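Local coordinates for protein sorbitol dehydrogenase (PDB 5ITG) that probably oxidises D-sorbitol to L-sorbose with an NADP cofactor, as a Rossmann-fold member of the mannitol dehydrogenase family, at residues A[39-44]-A[125-130]; A[76-81]-A[250-255]; A[85-88]-A[92-95]. One frame throughout, in Å; residues are numbered along the deposited sequence.

Contact 1 (A[39-44]-A[125-130]); sequences AHEAFY and IVSMTI
E41, in the first turn of helix 41-46, faces S127 near the C-terminal end of strand 125-128, with their CA atoms 8.9 Å apart. Both CA-CB bonds point into the gap, so one long side chain and one short one bridge it. H40 holds the N-cap position of the helix, and Y44 N closes its first turn on H40 O. The glutamate leaves the helix with CG anti to the backbone N (chi1 -171°) and stays extended to its carboxylate, whose two oxygens both lie near the serine, S127 CB being 3.3 Å from E41 OE1 and from E41 OE2. S127 OG donates to E41 OE2 over a short 2.5 Å, on the syn lone pair, the side of the other oxygen. In S127, OG sits between the backbone N and the carbonyl carbon (chi1 58°), turned to the helix. The same OG is hydrogen-bonded to H30 ND1, while H30 NE2 bonds T129 OG1. I28, H30, M186 and C188 touch the chain of E41. With an alanine here, S127 OG is likely to lose its carboxylate acceptor, and a gap would probably open between helix and sheet. Helix 41-46 comes after strand 26-31, which pairs in parallel with strand 125-128, and after the short helix 35-39; the bond ties its first turn to the sheet of the Rossmann fold. The carboxylate is buried here, and the serine hydroxyl probably offsets part of the cost of burying it.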
ATOM      1  N   ALA A  39      -9.048   4.119  -6.723  1.00 15.59           N
ATOM      2  CA  ALA A  39      -9.911   3.242  -5.930  1.00 15.22           C
ATOM      3  C   ALA A  39      -9.836   3.507  -4.429  1.00 15.77           C
ATOM      4  O   ALA A  39     -10.614   2.950  -3.652  1.00 16.15           O
ATOM      5  CB  ALA A  39      -9.557   1.778  -6.209  1.00 13.89           C
ATOM      6  N   HIS A  40      -8.908   4.360  -4.015  1.00 15.89           N
ATOM      7  CA  HIS A  40      -8.745   4.645  -2.595  1.00 17.24           C
ATOM      8  C   HIS A  40      -8.962   6.128  -2.303  1.00 17.23           C
ATOM      9  O   HIS A  40     -10.062   6.523  -1.920  1.00 16.24           O
ATOM     10  CB  HIS A  40      -7.351   4.172  -2.144  1.00 16.95           C
ATOM     11  CG  HIS A  40      -7.110   4.289  -0.670  1.00 16.45           C
ATOM     12  ND1 HIS A  40      -6.568   5.416  -0.094  1.00 17.09           N
ATOM     13  CD2 HIS A  40      -7.339   3.421   0.345  1.00 17.11           C
ATOM     14  CE1 HIS A  40      -6.470   5.237   1.213  1.00 16.51           C
ATOM     15  NE2 HIS A  40      -6.931   4.034   1.505  1.00 16.10           N
ATOM     16  N   GLU A  41      -7.940   6.955  -2.506  1.00 17.23           N
ATOM     17  CA  GLU A  41      -8.084   8.388  -2.247  1.00 18.48           C
ATOM     18  C   GLU A  41      -9.299   8.993  -2.964  1.00 16.72           C
ATOM     19  O   GLU A  41     -10.123   9.675  -2.351  1.00 18.97           O
ATOM     20  CB  GLU A  41      -6.826   9.147  -2.674  1.00 17.94           C
ATOM     21  CG  GLU A  41      -6.841  10.612  -2.226  1.00 20.96           C
ATOM     22  CD  GLU A  41      -5.687  11.419  -2.782  1.00 21.29           C
ATOM     23  OE1 GLU A  41      -4.578  10.859  -2.906  1.00 23.42           O
ATOM     24  OE2 GLU A  41      -5.882  12.622  -3.078  1.00 21.38           O
ATOM     25  N   ALA A  42      -9.411   8.749  -4.263  1.00 17.64           N
ATOM     26  CA  ALA A  42     -10.531   9.285  -5.032  1.00 19.25           C
ATOM     27  C   ALA A  42     -11.849   8.740  -4.497  1.00 19.81           C
ATOM     28  O   ALA A  42     -12.880   9.422  -4.518  1.00 22.22           O
ATOM     29  CB  ALA A  42     -10.371   8.925  -6.513  1.00 18.64           C
ATOM     30  N   PHE A  43     -11.802   7.503  -4.010  1.00 21.28           N
ATOM     31  CA  PHE A  43     -12.969   6.810  -3.457  1.00 19.72           C
ATOM     32  C   PHE A  43     -13.513   7.506  -2.215  1.00 20.30           C
ATOM     33  O   PHE A  43     -14.724   7.717  -2.094  1.00 22.39           O
ATOM     34  CB  PHE A  43     -12.583   5.364  -3.113  1.00 20.97           C
ATOM     35  CG  PHE A  43     -13.700   4.551  -2.530  1.00 21.38           C
ATOM     36  CD1 PHE A  43     -14.718   4.056  -3.341  1.00 24.02           C
ATOM     37  CD2 PHE A  43     -13.722   4.255  -1.172  1.00 23.48           C
ATOM     38  CE1 PHE A  43     -15.745   3.272  -2.810  1.00 25.38           C
ATOM     39  CE2 PHE A  43     -14.742   3.474  -0.625  1.00 25.98           C
ATOM     40  CZ  PHE A  43     -15.757   2.979  -1.448  1.00 25.87           C
ATOM     41  N   TYR A  44     -12.626   7.855  -1.286  1.00 18.69           N
ATOM     42  CA  TYR A  44     -13.056   8.534  -0.062  1.00 20.45           C
ATOM     43  C   TYR A  44     -13.561   9.947  -0.344  1.00 20.55           C
ATOM     44  O   TYR A  44     -14.571  10.381   0.221  1.00 21.10           O
ATOM     45  CB  TYR A  44     -11.911   8.582   0.959  1.00 19.03           C
ATOM     46  CG  TYR A  44     -11.649   7.253   1.639  1.00 21.15           C
ATOM     47  CD1 TYR A  44     -12.471   6.801   2.674  1.00 20.61           C
ATOM     48  CD2 TYR A  44     -10.585   6.441   1.237  1.00 20.99           C
ATOM     49  CE1 TYR A  44     -12.240   5.570   3.299  1.00 20.17           C
ATOM     50  CE2 TYR A  44     -10.345   5.207   1.851  1.00 20.93           C
ATOM     51  CZ  TYR A  44     -11.173   4.778   2.878  1.00 21.10           C
ATOM     52  OH  TYR A  44     -10.936   3.558   3.473  1.00 18.90           O
ATOM     53  N   ILE A 125      -4.548  20.910  -0.735  1.00 20.34           N
ATOM     54  CA  ILE A 125      -3.862  19.643  -0.532  1.00 18.45           C
ATOM     55  C   ILE A 125      -3.241  19.157  -1.828  1.00 16.28           C
ATOM     56  O   ILE A 125      -3.861  19.212  -2.886  1.00 16.86           O
ATOM     57  CB  ILE A 125      -4.821  18.531  -0.048  1.00 16.66           C
ATOM     58  CG1 ILE A 125      -5.323  18.842   1.367  1.00 17.52           C
ATOM     59  CG2 ILE A 125      -4.094  17.180  -0.063  1.00 17.15           C
ATOM     60  CD1 ILE A 125      -6.421  17.900   1.831  1.00 18.94           C
ATOM     61  N   VAL A 126      -2.010  18.684  -1.734  1.00 16.11           N
ATOM     62  CA  VAL A 126      -1.312  18.127  -2.878  1.00 18.88           C
ATOM     63  C   VAL A 126      -0.988  16.682  -2.497  1.00 15.85           C
ATOM     64  O   VAL A 126      -0.125  16.436  -1.659  1.00 19.72           O
ATOM     65  CB  VAL A 126      -0.005  18.897  -3.174  1.00 18.55           C
ATOM     66  CG1 VAL A 126       0.748  18.219  -4.307  1.00 21.19           C
ATOM     67  CG2 VAL A 126      -0.327  20.340  -3.542  1.00 18.71           C
ATOM     68  N   SER A 127      -1.696  15.728  -3.089  1.00 18.35           N
ATOM     69  CA  SER A 127      -1.469  14.322  -2.770  1.00 17.71           C
ATOM     70  C   SER A 127      -0.657  13.628  -3.849  1.00 19.23           C
ATOM     71  O   SER A 127      -0.422  14.197  -4.917  1.00 20.98           O
ATOM     72  CB  SER A 127      -2.809  13.602  -2.548  1.00 19.44           C
ATOM     73  OG  SER A 127      -3.664  13.697  -3.675  1.00 19.16           O
HETATM   74  N   MSE A 128      -0.215  12.404  -3.573  1.00 20.46           N
HETATM   75  CA  MSE A 128       0.586  11.678  -4.547  1.00 20.69           C
HETATM   76  C   MSE A 128       0.721  10.179  -4.279  1.00 19.58           C
HETATM   77  O   MSE A 128       0.676   9.723  -3.138  1.00 19.94           O
HETATM   78  CB  MSE A 128       1.987  12.297  -4.597  1.00 21.77           C
HETATM   79  CG  MSE A 128       2.730  12.172  -3.272  1.00 25.03           C
HETATM   80 SE   MSE A 128       4.215  13.397  -3.070  0.89 32.38          SE
HETATM   81  CE  MSE A 128       3.195  15.049  -3.158  1.00 26.06           C
ATOM     82  N   THR A 129       0.868   9.423  -5.363  1.00 17.52           N
ATOM     83  CA  THR A 129       1.101   7.987  -5.320  1.00 14.81           C
ATOM     84  C   THR A 129       2.104   7.844  -6.457  1.00 16.54           C
ATOM     85  O   THR A 129       1.726   7.748  -7.627  1.00 16.45           O
ATOM     86  CB  THR A 129      -0.181   7.126  -5.599  1.00 14.38           C
ATOM     87  OG1 THR A 129      -0.895   7.640  -6.728  1.00 16.57           O
ATOM     88  CG2 THR A 129      -1.105   7.105  -4.366  1.00 14.66           C
ATOM     89  N   ILE A 130       3.388   7.861  -6.104  1.00 17.10           N
ATOM     90  CA  ILE A 130       4.461   7.779  -7.094  1.00 19.40           C
ATOM     91  C   ILE A 130       5.422   6.626  -6.830  1.00 20.50           C
ATOM     92  O   ILE A 130       6.493   6.567  -7.439  1.00 20.16           O
ATOM     93  CB  ILE A 130       5.288   9.083  -7.099  1.00 17.41           C
ATOM     94  CG1 ILE A 130       5.835   9.337  -5.690  1.00 17.78           C
ATOM     95  CG2 ILE A 130       4.429  10.256  -7.547  1.00 17.58           C
ATOM     96  CD1 ILE A 130       6.656  10.602  -5.552  1.00 19.36           C
TER

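Contact 2 (A[76-81]-A[250-255]); sequences KAQDCL and DDDLPL
The carboxamide of Q78 grips the 250-255 loop with both of its ends. Q78 OE1 accepts from D252 N at 2.8 Å, a nearly straight bond (164° at the hydrogen) that lies in the carbonyl plane on a lone pair. Q78 NE2 donates to D251 OD1 at 3.1 Å and to L81 O, three residues on in the same segment, at 2.8 Å, each acceptor lying close to the amide plane, so three bonds fix the rotation of the amide. Q78 NE2 meets D251 OD1 from above the carboxylate plane, amide and carboxylate being 50° apart. From the opposite face L253 N reaches D251 OD1 at 2.8 Å, closing an Asx turn, while D251 OD2 is hydrogen-bonded to S83 OG on strand 82-87. Q78 can span the distance because its chain is extended beyond CG. Its backbone lies where helix 66-77 ends in a Schellman motif, with D79 at positive phi as C-prime, and the type I' turn from Q78 to L81 overlaps this helix end. Farther out, D252 CB rests 3.3 Å from Q78 OE1. The carboxylate of D252 sits beside the same oxygen: D252 OD2 is 3.4 Å from Q78 OE1, two acceptors that bring no bond. L253 packs on E74 and F75 of helix 66-77. D250 O is buried with no partner in the model. The glutamine thus serves as an adapter between the C-terminal end of a helix and the loop leading into strand 255-258: its amide oxygen satisfies a backbone N-H, and the N-H groups of Q78 and L253 at D251 OD1 probably favour the charged form of D251.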
ATOM      1  N   LYS A  76      -9.788  12.366 -20.649  1.00 34.20           N
ATOM      2  CA  LYS A  76     -10.509  13.545 -21.116  1.00 35.35           C
ATOM      3  C   LYS A  76     -11.717  13.141 -21.965  1.00 34.90           C
ATOM      4  O   LYS A  76     -12.764  13.781 -21.910  1.00 36.39           O
ATOM      5  CB  LYS A  76      -9.572  14.444 -21.932  1.00 36.87           C
ATOM      6  CG  LYS A  76      -8.394  15.001 -21.137  1.00 38.37           C
ATOM      7  CD  LYS A  76      -8.847  15.993 -20.062  1.00 39.56           C
ATOM      8  CE  LYS A  76      -9.445  17.253 -20.681  1.00 40.31           C
ATOM      9  NZ  LYS A  76      -9.811  18.278 -19.657  1.00 42.59           N
ATOM     10  N   ALA A  77     -11.572  12.071 -22.739  1.00 34.94           N
ATOM     11  CA  ALA A  77     -12.656  11.595 -23.596  1.00 35.93           C
ATOM     12  C   ALA A  77     -13.895  11.196 -22.797  1.00 36.45           C
ATOM     13  O   ALA A  77     -15.024  11.353 -23.264  1.00 36.18           O
ATOM     14  CB  ALA A  77     -12.175  10.413 -24.439  1.00 37.04           C
ATOM     15  N   GLN A  78     -13.687  10.675 -21.592  1.00 35.87           N
ATOM     16  CA  GLN A  78     -14.807  10.266 -20.753  1.00 36.41           C
ATOM     17  C   GLN A  78     -15.091  11.289 -19.663  1.00 37.21           C
ATOM     18  O   GLN A  78     -15.695  10.961 -18.638  1.00 36.38           O
ATOM     19  CB  GLN A  78     -14.526   8.904 -20.114  1.00 36.94           C
ATOM     20  CG  GLN A  78     -14.488   7.758 -21.105  1.00 35.81           C
ATOM     21  CD  GLN A  78     -14.168   6.428 -20.451  1.00 36.94           C
ATOM     22  OE1 GLN A  78     -14.103   5.397 -21.121  1.00 36.10           O
ATOM     23  NE2 GLN A  78     -13.965   6.444 -19.136  1.00 34.58           N
ATOM     24  N   ASP A  79     -14.661  12.529 -19.897  1.00 36.75           N
ATOM     25  CA  ASP A  79     -14.852  13.612 -18.934  1.00 36.88           C
ATOM     26  C   ASP A  79     -14.224  13.238 -17.595  1.00 35.50           C
ATOM     27  O   ASP A  79     -14.709  13.639 -16.534  1.00 34.56           O
ATOM     28  CB  ASP A  79     -16.345  13.914 -18.747  1.00 38.57           C
ATOM     29  CG  ASP A  79     -16.961  14.594 -19.959  1.00 40.08           C
ATOM     30  OD1 ASP A  79     -16.496  15.692 -20.323  1.00 41.62           O
ATOM     31  OD2 ASP A  79     -17.910  14.031 -20.549  1.00 40.34           O
ATOM     32  N   CYS A  80     -13.138  12.471 -17.675  1.00 34.59           N
ATOM     33  CA  CYS A  80     -12.390  11.995 -16.514  1.00 33.08           C
ATOM     34  C   CYS A  80     -13.174  11.033 -15.628  1.00 32.58           C
ATOM     35  O   CYS A  80     -12.719  10.669 -14.543  1.00 33.26           O
ATOM     36  CB  CYS A  80     -11.873  13.178 -15.692  1.00 32.66           C
ATOM     37  SG  CYS A  80     -10.491  14.048 -16.487  1.00 32.57           S
ATOM     38  N   LEU A  81     -14.347  10.619 -16.099  1.00 29.81           N
ATOM     39  CA  LEU A  81     -15.190   9.674 -15.368  1.00 28.49           C
ATOM     40  C   LEU A  81     -14.702   8.251 -15.640  1.00 27.22           C
ATOM     41  O   LEU A  81     -14.240   7.947 -16.738  1.00 25.75           O
ATOM     42  CB  LEU A  81     -16.645   9.777 -15.835  1.00 28.18           C
ATOM     43  CG  LEU A  81     -17.444  11.063 -15.614  1.00 27.40           C
ATOM     44  CD1 LEU A  81     -18.667  11.039 -16.523  1.00 27.13           C
ATOM     45  CD2 LEU A  81     -17.857  11.194 -14.156  1.00 25.24           C
ATOM     46  N   ASP A 250     -19.123   0.786 -21.589  1.00 38.54           N
ATOM     47  CA  ASP A 250     -17.980   0.755 -22.494  1.00 39.34           C
ATOM     48  C   ASP A 250     -16.912   1.675 -21.912  1.00 38.13           C
ATOM     49  O   ASP A 250     -16.633   2.750 -22.443  1.00 37.88           O
ATOM     50  CB  ASP A 250     -18.389   1.229 -23.892  1.00 42.19           C
ATOM     51  CG  ASP A 250     -17.221   1.255 -24.861  1.00 45.23           C
ATOM     52  OD1 ASP A 250     -16.563   0.206 -25.032  1.00 46.70           O
ATOM     53  OD2 ASP A 250     -16.961   2.326 -25.454  1.00 49.18           O
ATOM     54  N   ASP A 251     -16.320   1.234 -20.809  1.00 35.75           N
ATOM     55  CA  ASP A 251     -15.305   2.000 -20.111  1.00 33.03           C
ATOM     56  C   ASP A 251     -13.912   1.720 -20.654  1.00 31.18           C
ATOM     57  O   ASP A 251     -13.523   0.571 -20.805  1.00 30.41           O
ATOM     58  CB  ASP A 251     -15.348   1.650 -18.623  1.00 32.90           C
ATOM     59  CG  ASP A 251     -14.578   2.633 -17.762  1.00 30.99           C
ATOM     60  OD1 ASP A 251     -13.846   3.482 -18.318  1.00 29.00           O
ATOM     61  OD2 ASP A 251     -14.706   2.548 -16.522  1.00 30.79           O
ATOM     62  N   ASP A 252     -13.166   2.777 -20.952  1.00 30.34           N
ATOM     63  CA  ASP A 252     -11.801   2.621 -21.443  1.00 29.58           C
ATOM     64  C   ASP A 252     -10.828   2.476 -20.270  1.00 28.90           C
ATOM     65  O   ASP A 252      -9.728   1.936 -20.424  1.00 28.07           O
ATOM     66  CB  ASP A 252     -11.394   3.832 -22.282  1.00 33.17           C
ATOM     67  CG  ASP A 252     -11.848   3.721 -23.721  1.00 34.10           C
ATOM     68  OD1 ASP A 252     -11.359   2.814 -24.421  1.00 37.08           O
ATOM     69  OD2 ASP A 252     -12.694   4.532 -24.148  1.00 36.73           O
ATOM     70  N   LEU A 253     -11.251   2.942 -19.099  1.00 27.88           N
ATOM     71  CA  LEU A 253     -10.421   2.903 -17.898  1.00 26.87           C
ATOM     72  C   LEU A 253     -11.107   2.242 -16.695  1.00 26.17           C
ATOM     73  O   LEU A 253     -11.165   2.818 -15.611  1.00 23.37           O
ATOM     74  CB  LEU A 253     -10.019   4.332 -17.530  1.00 27.62           C
ATOM     75  CG  LEU A 253      -9.394   5.101 -18.696  1.00 28.88           C
ATOM     76  CD1 LEU A 253      -9.413   6.589 -18.414  1.00 30.15           C
ATOM     77  CD2 LEU A 253      -7.977   4.595 -18.928  1.00 29.34           C
ATOM     78  N   PRO A 254     -11.620   1.016 -16.867  1.00 25.93           N
ATOM     79  CA  PRO A 254     -12.289   0.329 -15.760  1.00 25.61           C
ATOM     80  C   PRO A 254     -11.283  -0.276 -14.793  1.00 24.77           C
ATOM     81  O   PRO A 254     -10.196  -0.675 -15.195  1.00 24.89           O
ATOM     82  CB  PRO A 254     -13.086  -0.749 -16.475  1.00 26.78           C
ATOM     83  CG  PRO A 254     -12.120  -1.174 -17.533  1.00 25.49           C
ATOM     84  CD  PRO A 254     -11.601   0.163 -18.069  1.00 26.85           C
ATOM     85  N   LEU A 255     -11.645  -0.336 -13.518  1.00 24.51           N
ATOM     86  CA  LEU A 255     -10.767  -0.939 -12.525  1.00 24.73           C
ATOM     87  C   LEU A 255     -11.628  -1.612 -11.466  1.00 24.06           C
ATOM     88  O   LEU A 255     -12.836  -1.351 -11.362  1.00 20.98           O
ATOM     89  CB  LEU A 255      -9.828   0.101 -11.893  1.00 27.72           C
ATOM     90  CG  LEU A 255     -10.338   1.095 -10.849  1.00 28.80           C
ATOM     91  CD1 LEU A 255      -9.156   1.885 -10.305  1.00 30.56           C
ATOM     92  CD2 LEU A 255     -11.372   2.023 -11.454  1.00 33.01           C
TER

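Contact 3 (A[85-88]-A[92-95]); sequences TETA and KSTV
The carboxylate of E86 is the flat side-chain group here, joined to T94 through a water that donates to E86 OE1 at 2.6 Å and lies 3.2 Å from T94 OG1. Its other oxygen, E86 OE2, is taken by a salt bridge to R230. E86 and T94 face each other on a beta hairpin of strands 82-87 and 93-106, in which the axes of 85-87 and 93-95 are 165° apart in direction and approach to 4.5 Å. E86 and T94 form the hydrogen-bonded pair: E86 N donates to T94 O at 2.8 Å, nearly along the C=O axis, and T94 N returns to E86 O at 3.0 Å, tilted from the carbonyl plane. Toward the turn, A88 N adds a third backbone bond, to K92 O at 2.9 Å. E86 and T94 share one face of the sheet. The other carries T85 with V95 and T87 with S93, both non-hydrogen-bonded pairs. There T85 places its hydroxyl against a methyl of V95, while its own methyl, CG2, lies 3.8 Å from S93 CB, so the threonine touches two residues of the opposing strand. On its other side strand 82-87 pairs with strand 255-258, through the backbones of T85 and T87, and L243 of helix 237-247 touches T85. In T87 and S93 alike the hydroxyl stands opposite the carbonyl carbon, beside the backbone N (chi1 -54° and -60°). That brings the two groups together across the strands, and T87 OG1 and S93 OG are hydrogen-bonded at 2.7 Å.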
ATOM      1  N   THR A  85     -15.432  -1.129  -9.866  1.00 21.67           N
ATOM      2  CA  THR A  85     -16.162  -2.300  -9.413  1.00 20.55           C
ATOM      3  C   THR A  85     -15.535  -2.689  -8.076  1.00 20.63           C
ATOM      4  O   THR A  85     -14.311  -2.696  -7.943  1.00 19.30           O
ATOM      5  CB  THR A  85     -16.010  -3.473 -10.399  1.00 22.88           C
ATOM      6  OG1 THR A  85     -16.527  -3.092 -11.679  1.00 23.60           O
ATOM      7  CG2 THR A  85     -16.769  -4.701  -9.898  1.00 22.22           C
ATOM      8  N   GLU A  86     -16.379  -2.977  -7.088  1.00 21.01           N
ATOM      9  CA  GLU A  86     -15.923  -3.388  -5.764  1.00 23.30           C
ATOM     10  C   GLU A  86     -16.424  -4.809  -5.525  1.00 22.55           C
ATOM     11  O   GLU A  86     -17.628  -5.056  -5.511  1.00 22.81           O
ATOM     12  CB  GLU A  86     -16.475  -2.435  -4.707  1.00 25.19           C
ATOM     13  CG  GLU A  86     -15.849  -1.052  -4.779  1.00 27.67           C
ATOM     14  CD  GLU A  86     -16.591  -0.023  -3.955  1.00 28.46           C
ATOM     15  OE1 GLU A  86     -17.604   0.517  -4.448  1.00 31.23           O
ATOM     16  OE2 GLU A  86     -16.165   0.245  -2.812  1.00 29.79           O
ATOM     17  N   THR A  87     -15.493  -5.741  -5.348  1.00 21.83           N
ATOM     18  CA  THR A  87     -15.843  -7.146  -5.155  1.00 22.54           C
ATOM     19  C   THR A  87     -15.592  -7.669  -3.744  1.00 21.97           C
ATOM     20  O   THR A  87     -14.473  -7.608  -3.242  1.00 21.51           O
ATOM     21  CB  THR A  87     -15.068  -8.019  -6.147  1.00 23.40           C
ATOM     22  OG1 THR A  87     -15.303  -7.537  -7.477  1.00 25.07           O
ATOM     23  CG2 THR A  87     -15.515  -9.471  -6.047  1.00 24.01           C
ATOM     24  N   ALA A  88     -16.641  -8.204  -3.124  1.00 21.74           N
ATOM     25  CA  ALA A  88     -16.564  -8.740  -1.762  1.00 21.78           C
ATOM     26  C   ALA A  88     -16.161 -10.214  -1.769  1.00 22.68           C
ATOM     27  O   ALA A  88     -16.268 -10.884  -2.786  1.00 22.49           O
ATOM     28  CB  ALA A  88     -17.909  -8.570  -1.071  1.00 20.43           C
ATOM     29  N   LYS A  92     -19.980 -11.285  -4.486  1.00 32.24           N
ATOM     30  CA  LYS A  92     -20.843 -10.213  -4.966  1.00 32.32           C
ATOM     31  C   LYS A  92     -20.047  -8.940  -5.229  1.00 32.35           C
ATOM     32  O   LYS A  92     -19.178  -8.561  -4.439  1.00 29.89           O
ATOM     33  CB  LYS A  92     -21.933  -9.920  -3.935  1.00 34.13           C
ATOM     34  CG  LYS A  92     -22.679 -11.160  -3.443  1.00 38.39           C
ATOM     35  CD  LYS A  92     -23.328 -11.914  -4.593  1.00 39.19           C
ATOM     36  CE  LYS A  92     -24.170 -13.075  -4.090  1.00 40.02           C
ATOM     37  NZ  LYS A  92     -24.802 -13.814  -5.218  1.00 40.68           N
ATOM     38  N   SER A  93     -20.362  -8.275  -6.334  1.00 31.14           N
ATOM     39  CA  SER A  93     -19.686  -7.042  -6.714  1.00 31.92           C
ATOM     40  C   SER A  93     -20.706  -5.943  -6.970  1.00 32.53           C
ATOM     41  O   SER A  93     -21.884  -6.222  -7.210  1.00 32.15           O
ATOM     42  CB  SER A  93     -18.861  -7.256  -7.988  1.00 32.95           C
ATOM     43  OG  SER A  93     -17.868  -8.248  -7.811  1.00 33.48           O
ATOM     44  N   THR A  94     -20.250  -4.698  -6.899  1.00 31.28           N
ATOM     45  CA  THR A  94     -21.095  -3.542  -7.168  1.00 31.74           C
ATOM     46  C   THR A  94     -20.235  -2.628  -8.030  1.00 31.55           C
ATOM     47  O   THR A  94     -19.006  -2.689  -7.960  1.00 29.79           O
ATOM     48  CB  THR A  94     -21.484  -2.790  -5.886  1.00 33.23           C
ATOM     49  OG1 THR A  94     -20.310  -2.231  -5.289  1.00 33.11           O
ATOM     50  CG2 THR A  94     -22.163  -3.728  -4.895  1.00 32.74           C
ATOM     51  N   VAL A  95     -20.866  -1.798  -8.855  1.00 31.01           N
ATOM     52  CA  VAL A  95     -20.108  -0.896  -9.714  1.00 31.44           C
ATOM     53  C   VAL A  95     -20.656   0.523  -9.673  1.00 31.53           C
ATOM     54  O   VAL A  95     -21.867   0.737  -9.566  1.00 30.88           O
ATOM     55  CB  VAL A  95     -20.073  -1.402 -11.182  1.00 32.11           C
ATOM     56  CG1 VAL A  95     -21.473  -1.443 -11.763  1.00 33.91           C
ATOM     57  CG2 VAL A  95     -19.168  -0.507 -12.015  1.00 31.15           C
TER
HETATM   58  O   HOH W   1     -18.679   0.084  -6.803  1.00 29.88           O

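In the fold
All three contacts belong to the Rossmann domain, with centres 18 to 20 Å apart. Contact 3 lies, along the chain, inside the loops closed by the other two, while the segments of contacts 1 and 2 alternate. The 250-255 loop of contact 2 lies beside contact 3: L255 O is 3.0 Å from T85 N, a probable hydrogen bond that sets the loop against the hairpin. Contact 1 meets both, through A39 CB on L255 CD1 at 4.1 Å and F43 CE1 against E86 OE2 at 3.1 Å. R230 also binds A39 O of contact 1. The enzyme was crystallised without substrate.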